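Local coordinates for protein type III effector NopAA (Sinorhizobium fredii USDA 257, PDB 6SDU) that hydrolyses xyloglucan as a family 12 glycoside hydrolase domain of a type III secreted effector and binds cellobiose in its cleft, at residues 115-129 against 173-185. Numbering follows the deposited sequence.
Sequences NKHEIMLWTNYTGNS and HKVISLLRTSKTN
Past the one parallel strand pair of an otherwise antiparallel sheet, Lys183 lies extended across one face of the Tyr125 ring, its CE 3.9 Å from the ring centroid and 14° off the normal, a CH-pi contact. Its NZ, also over that face in a cation-pi arrangement, donates to Tyr125 O at 2.7 Å and to Gly127 O, so two carbonyls of the turn grip it. Leu179 CG lies over the opposite face, with CD2 3.9 Å from Tyr125 CE2. The phenol OH donates to Arg180 O at 2.7 Å, approaching from above the carbonyl plane; CG between backbone N and carbonyl carbon (chi1 42°) directs the ring there. Leu179 also sends CD1 over the five-membered ring of Trp122, 3.8 Å from its centroid. An Asn124 ND2 to Asn185 OD1 bond and a water bridging both ND2 atoms tie the loops. At the other end, His173 NE2 donates to Glu118 OE1 (2.7 Å, nearly straight) on the anti side of the carboxylate, and Asp171 holds His173 ND1. Between these ends, strands 117-122 and 174-180 run 11° apart, with a ladder from Lys174 N-Lys116 O to Arg180 N-Trp122 O. Ile119, Leu121 and Leu178 face helix 191-200; Glu118, Met120 and Trp122 face the other way, where the last two touch a beta-D-glucopyranose unit of the bound cellobiose, consistent with the cleft-lining sheet of the family 12 beta-jelly-roll.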
ATOM      1  N   ASN A 115     -13.594  -2.496   7.863  1.00 40.17           N
ATOM      2  CA  ASN A 115     -12.325  -1.846   8.228  1.00 37.90           C
ATOM      3  C   ASN A 115     -11.754  -2.392   9.533  1.00 35.58           C
ATOM      4  O   ASN A 115     -11.022  -1.700  10.236  1.00 45.68           O
ATOM      5  CB  ASN A 115     -12.463  -0.321   8.307  1.00 40.04           C
ATOM      6  CG  ASN A 115     -12.959   0.294   7.009  1.00 49.39           C
ATOM      7  OD1 ASN A 115     -13.905   1.076   7.002  1.00 64.47           O
ATOM      8  ND2 ASN A 115     -12.327  -0.066   5.904  1.00 46.17           N
ATOM      9  N   LYS A 116     -11.983  -3.675   9.809  1.00 35.69           N
ATOM     10  CA  LYS A 116     -11.381  -4.332  10.958  1.00 25.94           C
ATOM     11  C   LYS A 116     -10.162  -5.131  10.567  1.00 23.47           C
ATOM     12  O   LYS A 116      -9.404  -5.556  11.441  1.00 39.98           O
ATOM     13  CB  LYS A 116     -12.417  -5.238  11.664  1.00 36.26           C
ATOM     14  CG  LYS A 116     -13.574  -4.437  12.307  1.00 36.13           C
ATOM     15  CD  LYS A 116     -13.306  -4.143  13.781  1.00 47.03           C
ATOM     16  CE  LYS A 116     -13.859  -2.774  14.199  1.00 59.87           C
ATOM     17  NZ  LYS A 116     -12.924  -1.592  13.997  1.00 66.24           N
ATOM     18  N   HIS A 117      -9.930  -5.309   9.272  1.00 34.81           N
ATOM     19  CA  HIS A 117      -8.758  -6.011   8.767  1.00 32.86           C
ATOM     20  C   HIS A 117      -8.141  -5.217   7.634  1.00 28.91           C
ATOM     21  O   HIS A 117      -8.834  -4.836   6.683  1.00 34.83           O
ATOM     22  CB  HIS A 117      -9.138  -7.417   8.286  1.00 39.11           C
ATOM     23  CG  HIS A 117      -9.695  -8.267   9.376  1.00 41.09           C
ATOM     24  ND1 HIS A 117     -11.050  -8.390   9.600  1.00 46.17           N
ATOM     25  CD2 HIS A 117      -9.080  -9.004  10.335  1.00 43.02           C
ATOM     26  CE1 HIS A 117     -11.248  -9.189  10.635  1.00 45.91           C
ATOM     27  NE2 HIS A 117     -10.068  -9.578  11.097  1.00 43.77           N
ATOM     28  N   GLU A 118      -6.838  -4.970   7.744  1.00 31.55           N
ATOM     29  CA  GLU A 118      -6.052  -4.272   6.738  1.00 25.65           C
ATOM     30  C   GLU A 118      -4.937  -5.202   6.270  1.00 28.19           C
ATOM     31  O   GLU A 118      -4.196  -5.752   7.098  1.00 25.32           O
ATOM     32  CB  GLU A 118      -5.475  -2.985   7.339  1.00 26.48           C
ATOM     33  CG  GLU A 118      -4.828  -2.099   6.366  1.00 30.96           C
ATOM     34  CD  GLU A 118      -4.054  -0.957   7.034  1.00 39.49           C
ATOM     35  OE1 GLU A 118      -4.105  -0.815   8.280  1.00 37.38           O
ATOM     36  OE2 GLU A 118      -3.392  -0.212   6.295  1.00 31.67           O
ATOM     37  N   ILE A 119      -4.842  -5.421   4.961  1.00 30.36           N
ATOM     38  CA  ILE A 119      -3.792  -6.261   4.375  1.00 30.31           C
ATOM     39  C   ILE A 119      -2.929  -5.388   3.464  1.00 32.18           C
ATOM     40  O   ILE A 119      -3.439  -4.773   2.515  1.00 31.98           O
ATOM     41  CB  ILE A 119      -4.364  -7.462   3.607  1.00 29.30           C
ATOM     42  CG1 ILE A 119      -5.217  -8.343   4.540  1.00 30.72           C
ATOM     43  CG2 ILE A 119      -3.209  -8.278   2.944  1.00 22.91           C
ATOM     44  CD1 ILE A 119      -6.697  -7.984   4.559  1.00 36.35           C
ATOM     45  N   MET A 120      -1.629  -5.318   3.764  1.00 32.97           N
ATOM     46  CA  MET A 120      -0.669  -4.504   3.021  1.00 28.29           C
ATOM     47  C   MET A 120       0.283  -5.402   2.247  1.00 30.48           C
ATOM     48  O   MET A 120       0.728  -6.438   2.757  1.00 31.91           O
ATOM     49  CB  MET A 120       0.156  -3.600   3.949  1.00 25.94           C
ATOM     50  CG  MET A 120      -0.626  -2.658   4.882  1.00 33.83           C
ATOM     51  SD  MET A 120       0.412  -1.267   5.416  1.00 30.21           S
ATOM     52  CE  MET A 120       0.387  -0.293   3.917  1.00 32.61           C
ATOM     53  N   LEU A 121       0.583  -5.016   1.018  1.00 25.61           N
ATOM     54  CA  LEU A 121       1.581  -5.697   0.203  1.00 27.97           C
ATOM     55  C   LEU A 121       2.585  -4.642  -0.239  1.00 24.99           C
ATOM     56  O   LEU A 121       2.245  -3.773  -1.042  1.00 32.15           O
ATOM     57  CB  LEU A 121       0.958  -6.405  -1.008  1.00 28.37           C
ATOM     58  CG  LEU A 121      -0.393  -7.124  -0.812  1.00 34.81           C
ATOM     59  CD1 LEU A 121      -0.960  -7.591  -2.167  1.00 29.19           C
ATOM     60  CD2 LEU A 121      -0.238  -8.295   0.142  1.00 34.37           C
ATOM     61  N   TRP A 122       3.793  -4.688   0.327  1.00 25.57           N
ATOM     62  CA  TRP A 122       4.869  -3.734   0.013  1.00 29.88           C
ATOM     63  C   TRP A 122       5.658  -4.228  -1.205  1.00 30.64           C
ATOM     64  O   TRP A 122       6.358  -5.241  -1.126  1.00 33.99           O
ATOM     65  CB  TRP A 122       5.805  -3.567   1.213  1.00 29.59           C
ATOM     66  CG  TRP A 122       5.200  -2.917   2.467  1.00 31.13           C
ATOM     67  CD1 TRP A 122       3.877  -2.884   2.837  1.00 30.24           C
ATOM     68  CD2 TRP A 122       5.921  -2.236   3.508  1.00 26.04           C
ATOM     69  NE1 TRP A 122       3.730  -2.211   4.034  1.00 28.10           N
ATOM     70  CE2 TRP A 122       4.967  -1.802   4.465  1.00 29.43           C
ATOM     71  CE3 TRP A 122       7.280  -1.932   3.716  1.00 27.38           C
ATOM     72  CZ2 TRP A 122       5.327  -1.089   5.620  1.00 28.06           C
ATOM     73  CZ3 TRP A 122       7.644  -1.212   4.867  1.00 25.96           C
ATOM     74  CH2 TRP A 122       6.663  -0.796   5.798  1.00 32.60           C
ATOM     75  N   THR A 123       5.574  -3.509  -2.323  1.00 38.25           N
ATOM     76  CA  THR A 123       6.303  -3.928  -3.525  1.00 34.12           C
ATOM     77  C   THR A 123       7.722  -3.362  -3.595  1.00 35.80           C
ATOM     78  O   THR A 123       8.628  -4.061  -4.041  1.00 36.24           O
ATOM     79  CB  THR A 123       5.539  -3.530  -4.789  1.00 32.13           C
ATOM     80  OG1 THR A 123       5.419  -2.093  -4.862  1.00 29.06           O
ATOM     81  CG2 THR A 123       4.167  -4.192  -4.805  1.00 27.96           C
ATOM     82  N   ASN A 124       7.927  -2.093  -3.233  1.00 31.61           N
ATOM     83  CA  ASN A 124       9.255  -1.476  -3.230  1.00 29.66           C
ATOM     84  C   ASN A 124       9.274  -0.508  -2.055  1.00 34.47           C
ATOM     85  O   ASN A 124       8.263   0.140  -1.766  1.00 33.41           O
ATOM     86  CB  ASN A 124       9.582  -0.753  -4.553  1.00 27.51           C
ATOM     87  CG  ASN A 124      11.092  -0.503  -4.749  1.00 30.51           C
ATOM     88  OD1 ASN A 124      11.929  -0.827  -3.892  1.00 28.00           O
ATOM     89  ND2 ASN A 124      11.436   0.094  -5.879  1.00 28.88           N
ATOM     90  N   TYR A 125      10.385  -0.474  -1.328  1.00 34.74           N
ATOM     91  CA  TYR A 125      10.430   0.294  -0.091  1.00 27.05           C
ATOM     92  C   TYR A 125      11.888   0.600   0.226  1.00 30.03           C
ATOM     93  O   TYR A 125      12.804   0.056  -0.393  1.00 35.28           O
ATOM     94  CB  TYR A 125       9.719  -0.455   1.049  1.00 25.18           C
ATOM     95  CG  TYR A 125      10.010  -1.961   1.122  1.00 31.35           C
ATOM     96  CD1 TYR A 125       9.385  -2.873   0.246  1.00 36.54           C
ATOM     97  CD2 TYR A 125      10.877  -2.467   2.075  1.00 25.75           C
ATOM     98  CE1 TYR A 125       9.647  -4.230   0.314  1.00 36.31           C
ATOM     99  CE2 TYR A 125      11.143  -3.827   2.152  1.00 35.25           C
ATOM    100  CZ  TYR A 125      10.537  -4.702   1.274  1.00 38.58           C
ATOM    101  OH  TYR A 125      10.816  -6.038   1.367  1.00 32.82           O
ATOM    102  N   THR A 126      12.098   1.516   1.165  1.00 23.74           N
ATOM    103  CA  THR A 126      13.461   1.902   1.516  1.00 32.20           C
ATOM    104  C   THR A 126      14.050   1.095   2.660  1.00 26.99           C
ATOM    105  O   THR A 126      15.214   1.310   2.981  1.00 23.39           O
ATOM    106  CB  THR A 126      13.529   3.382   1.917  1.00 31.19           C
ATOM    107  OG1 THR A 126      12.599   3.619   2.982  1.00 25.49           O
ATOM    108  CG2 THR A 126      13.197   4.244   0.762  1.00 27.19           C
ATOM    109  N   GLY A 127      13.246   0.301   3.367  1.00 31.07           N
ATOM    110  CA  GLY A 127      13.719  -0.593   4.412  1.00 29.83           C
ATOM    111  C   GLY A 127      14.052  -1.955   3.834  1.00 34.42           C
ATOM    112  O   GLY A 127      14.264  -2.099   2.629  1.00 39.27           O
ATOM    113  N   ASN A 128      14.143  -2.971   4.703  1.00 34.56           N
ATOM    114  CA  ASN A 128      14.453  -4.333   4.253  1.00 31.82           C
ATOM    115  C   ASN A 128      13.318  -5.309   4.560  1.00 37.05           C
ATOM    116  O   ASN A 128      12.523  -5.092   5.483  1.00 30.19           O
ATOM    117  CB  ASN A 128      15.745  -4.846   4.879  1.00 33.72           C
ATOM    118  CG  ASN A 128      16.891  -3.835   4.765  1.00 43.69           C
ATOM    119  OD1 ASN A 128      17.431  -3.395   5.777  1.00 56.29           O
ATOM    120  ND2 ASN A 128      17.237  -3.446   3.542  1.00 33.42           N
ATOM    121  N   SER A 129      13.271  -6.412   3.792  1.00 39.67           N
ATOM    122  CA  SER A 129      12.226  -7.429   3.947  1.00 30.05           C
ATOM    123  C   SER A 129      12.268  -8.130   5.299  1.00 36.66           C
ATOM    124  O   SER A 129      11.268  -8.747   5.684  1.00 45.05           O
ATOM    125  CB  SER A 129      12.312  -8.475   2.828  1.00 40.35           C
ATOM    126  OG  SER A 129      13.502  -9.237   2.917  1.00 44.94           O
ATOM    127  N   HIS A 173      -7.701  -2.273  14.985  1.00 30.46           N
ATOM    128  CA  HIS A 173      -7.929  -3.102  13.816  1.00 31.51           C
ATOM    129  C   HIS A 173      -6.645  -3.851  13.439  1.00 31.56           C
ATOM    130  O   HIS A 173      -5.535  -3.339  13.618  1.00 32.30           O
ATOM    131  CB  HIS A 173      -8.476  -2.241  12.663  1.00 30.08           C
ATOM    132  CG  HIS A 173      -7.419  -1.618  11.806  1.00 34.20           C
ATOM    133  ND1 HIS A 173      -6.869  -0.383  12.073  1.00 36.43           N
ATOM    134  CD2 HIS A 173      -6.811  -2.063  10.678  1.00 38.07           C
ATOM    135  CE1 HIS A 173      -5.969  -0.095  11.145  1.00 36.79           C
ATOM    136  NE2 HIS A 173      -5.921  -1.096  10.286  1.00 35.58           N
ATOM    137  N   LYS A 174      -6.813  -5.095  12.984  1.00 30.14           N
ATOM    138  CA  LYS A 174      -5.704  -5.974  12.621  1.00 29.42           C
ATOM    139  C   LYS A 174      -4.999  -5.535  11.333  1.00 27.63           C
ATOM    140  O   LYS A 174      -5.640  -5.295  10.305  1.00 27.86           O
ATOM    141  CB  LYS A 174      -6.228  -7.398  12.440  1.00 26.08           C
ATOM    142  CG  LYS A 174      -5.142  -8.423  12.203  1.00 42.87           C
ATOM    143  CD  LYS A 174      -4.289  -8.559  13.454  1.00 47.52           C
ATOM    144  CE  LYS A 174      -4.950  -9.466  14.468  1.00 47.46           C
ATOM    145  NZ  LYS A 174      -4.232  -9.406  15.769  1.00 46.45           N
ATOM    146  N   VAL A 175      -3.667  -5.540  11.348  1.00 24.76           N
ATOM    147  CA  VAL A 175      -2.881  -5.227  10.151  1.00 28.62           C
ATOM    148  C   VAL A 175      -1.952  -6.398   9.843  1.00 30.79           C
ATOM    149  O   VAL A 175      -1.088  -6.745  10.658  1.00 36.22           O
ATOM    150  CB  VAL A 175      -2.060  -3.935  10.321  1.00 22.99           C
ATOM    151  CG1 VAL A 175      -1.367  -3.540   8.990  1.00 20.57           C
ATOM    152  CG2 VAL A 175      -2.918  -2.824  10.835  1.00 27.99           C
ATOM    153  N   ILE A 176      -2.116  -6.989   8.664  1.00 31.80           N
ATOM    154  CA  ILE A 176      -1.239  -8.042   8.162  1.00 30.56           C
ATOM    155  C   ILE A 176      -0.476  -7.436   6.983  1.00 33.79           C
ATOM    156  O   ILE A 176      -1.096  -6.983   6.009  1.00 29.36           O
ATOM    157  CB  ILE A 176      -2.033  -9.288   7.725  1.00 32.48           C
ATOM    158  CG1 ILE A 176      -2.980  -9.778   8.822  1.00 39.86           C
ATOM    159  CG2 ILE A 176      -1.092 -10.422   7.337  1.00 26.37           C
ATOM    160  CD1 ILE A 176      -2.254 -10.391   9.994  1.00 47.99           C
ATOM    161  N   SER A 177       0.857  -7.418   7.065  1.00 29.31           N
ATOM    162  CA  SER A 177       1.703  -6.807   6.040  1.00 29.81           C
ATOM    163  C   SER A 177       2.616  -7.842   5.395  1.00 27.65           C
ATOM    164  O   SER A 177       3.303  -8.591   6.096  1.00 31.26           O
ATOM    165  CB  SER A 177       2.562  -5.693   6.631  1.00 30.62           C
ATOM    166  OG  SER A 177       1.767  -4.754   7.312  1.00 34.59           O
ATOM    167  N   LEU A 178       2.646  -7.866   4.069  1.00 27.96           N
ATOM    168  CA  LEU A 178       3.549  -8.734   3.324  1.00 31.96           C
ATOM    169  C   LEU A 178       4.583  -7.856   2.626  1.00 28.06           C
ATOM    170  O   LEU A 178       4.218  -6.973   1.844  1.00 30.39           O
ATOM    171  CB  LEU A 178       2.789  -9.591   2.312  1.00 26.73           C
ATOM    172  CG  LEU A 178       2.060 -10.795   2.919  1.00 26.26           C
ATOM    173  CD1 LEU A 178       0.870 -10.370   3.738  1.00 25.17           C
ATOM    174  CD2 LEU A 178       1.631 -11.774   1.810  1.00 28.39           C
ATOM    175  N   LEU A 179       5.861  -8.096   2.908  1.00 32.15           N
ATOM    176  CA  LEU A 179       6.963  -7.359   2.296  1.00 37.65           C
ATOM    177  C   LEU A 179       7.606  -8.290   1.279  1.00 40.00           C
ATOM    178  O   LEU A 179       8.024  -9.391   1.636  1.00 41.68           O
ATOM    179  CB  LEU A 179       7.997  -6.915   3.343  1.00 27.35           C
ATOM    180  CG  LEU A 179       7.776  -5.583   4.058  1.00 34.13           C
ATOM    181  CD1 LEU A 179       6.443  -5.535   4.771  1.00 22.91           C
ATOM    182  CD2 LEU A 179       8.936  -5.312   5.047  1.00 39.50           C
ATOM    183  N   ARG A 180       7.660  -7.867   0.017  1.00 42.00           N
ATOM    184  CA  ARG A 180       8.264  -8.715  -1.003  1.00 33.72           C
ATOM    185  C   ARG A 180       9.738  -8.934  -0.688  1.00 39.12           C
ATOM    186  O   ARG A 180      10.485  -7.975  -0.465  1.00 39.59           O
ATOM    187  CB  ARG A 180       8.115  -8.084  -2.384  1.00 34.05           C
ATOM    188  CG  ARG A 180       7.136  -8.822  -3.264  1.00 47.46           C
ATOM    189  CD  ARG A 180       7.184  -8.326  -4.670  1.00 48.25           C
ATOM    190  NE  ARG A 180       8.324  -8.902  -5.354  1.00 59.72           N
ATOM    191  CZ  ARG A 180       8.261  -9.476  -6.541  1.00 61.72           C
ATOM    192  NH1 ARG A 180       7.108  -9.553  -7.181  1.00 55.77           N
ATOM    193  NH2 ARG A 180       9.355  -9.963  -7.081  1.00 66.45           N
ATOM    194  N   THR A 181      10.157 -10.208  -0.684  1.00 36.86           N
ATOM    195  CA  THR A 181      11.554 -10.525  -0.394  1.00 34.65           C
ATOM    196  C   THR A 181      12.473  -9.996  -1.477  1.00 37.71           C
ATOM    197  O   THR A 181      13.659  -9.773  -1.217  1.00 42.84           O
ATOM    198  CB  THR A 181      11.749 -12.031  -0.207  1.00 40.30           C
ATOM    199  OG1 THR A 181      11.353 -12.734  -1.399  1.00 39.97           O
ATOM    200  CG2 THR A 181      10.932 -12.508   0.992  1.00 41.24           C
ATOM    201  N   SER A 182      11.976  -9.891  -2.712  1.00 36.52           N
ATOM    202  CA  SER A 182      12.671  -9.212  -3.798  1.00 44.72           C
ATOM    203  C   SER A 182      11.830  -8.011  -4.236  1.00 42.81           C
ATOM    204  O   SER A 182      10.691  -8.174  -4.681  1.00 41.58           O
ATOM    205  CB  SER A 182      12.937 -10.167  -4.967  1.00 46.96           C
ATOM    206  OG  SER A 182      13.845  -9.583  -5.877  1.00 51.99           O
ATOM    207  N   LYS A 183      12.377  -6.807  -4.088  1.00 46.12           N
ATOM    208  CA  LYS A 183      11.646  -5.606  -4.472  1.00 40.71           C
ATOM    209  C   LYS A 183      11.524  -5.532  -5.987  1.00 37.83           C
ATOM    210  O   LYS A 183      12.401  -5.998  -6.722  1.00 42.97           O
ATOM    211  CB  LYS A 183      12.353  -4.359  -3.958  1.00 38.53           C
ATOM    212  CG  LYS A 183      12.521  -4.299  -2.450  1.00 37.66           C
ATOM    213  CD  LYS A 183      13.616  -3.284  -2.079  1.00 32.61           C
ATOM    214  CE  LYS A 183      13.761  -3.184  -0.564  1.00 31.86           C
ATOM    215  NZ  LYS A 183      14.574  -2.000  -0.197  1.00 39.68           N
ATOM    216  N   THR A 184      10.408  -4.976  -6.454  1.00 30.94           N
ATOM    217  CA  THR A 184      10.159  -4.845  -7.888  1.00 30.61           C
ATOM    218  C   THR A 184       9.374  -3.564  -8.149  1.00 37.80           C
ATOM    219  O   THR A 184       8.697  -3.032  -7.252  1.00 38.23           O
ATOM    220  CB  THR A 184       9.402  -6.076  -8.428  1.00 36.53           C
ATOM    221  OG1 THR A 184       9.460  -6.108  -9.867  1.00 43.68           O
ATOM    222  CG2 THR A 184       7.937  -6.045  -7.958  1.00 38.27           C
ATOM    223  N   ASN A 185       9.487  -3.053  -9.388  1.00 31.22           N
ATOM    224  CA  ASN A 185       8.716  -1.890  -9.826  1.00 34.78           C
ATOM    225  C   ASN A 185       7.653  -2.219 -10.865  1.00 33.48           C
ATOM    226  O   ASN A 185       7.010  -1.296 -11.389  1.00 39.38           O
ATOM    227  CB  ASN A 185       9.633  -0.782 -10.364  1.00 29.21           C
ATOM    228  CG  ASN A 185      10.349  -0.037  -9.247  1.00 30.45           C
ATOM    229  OD1 ASN A 185       9.749   0.260  -8.209  1.00 30.04           O
ATOM    230  ND2 ASN A 185      11.634   0.265  -9.445  1.00 30.09           N
TER
HETATM  231  O   HOH W   1      13.991   0.761  -7.669  1.00 40.99           O
HETATM  232  O   HOH W   2      15.162 -10.601   0.981  1.00 43.11           O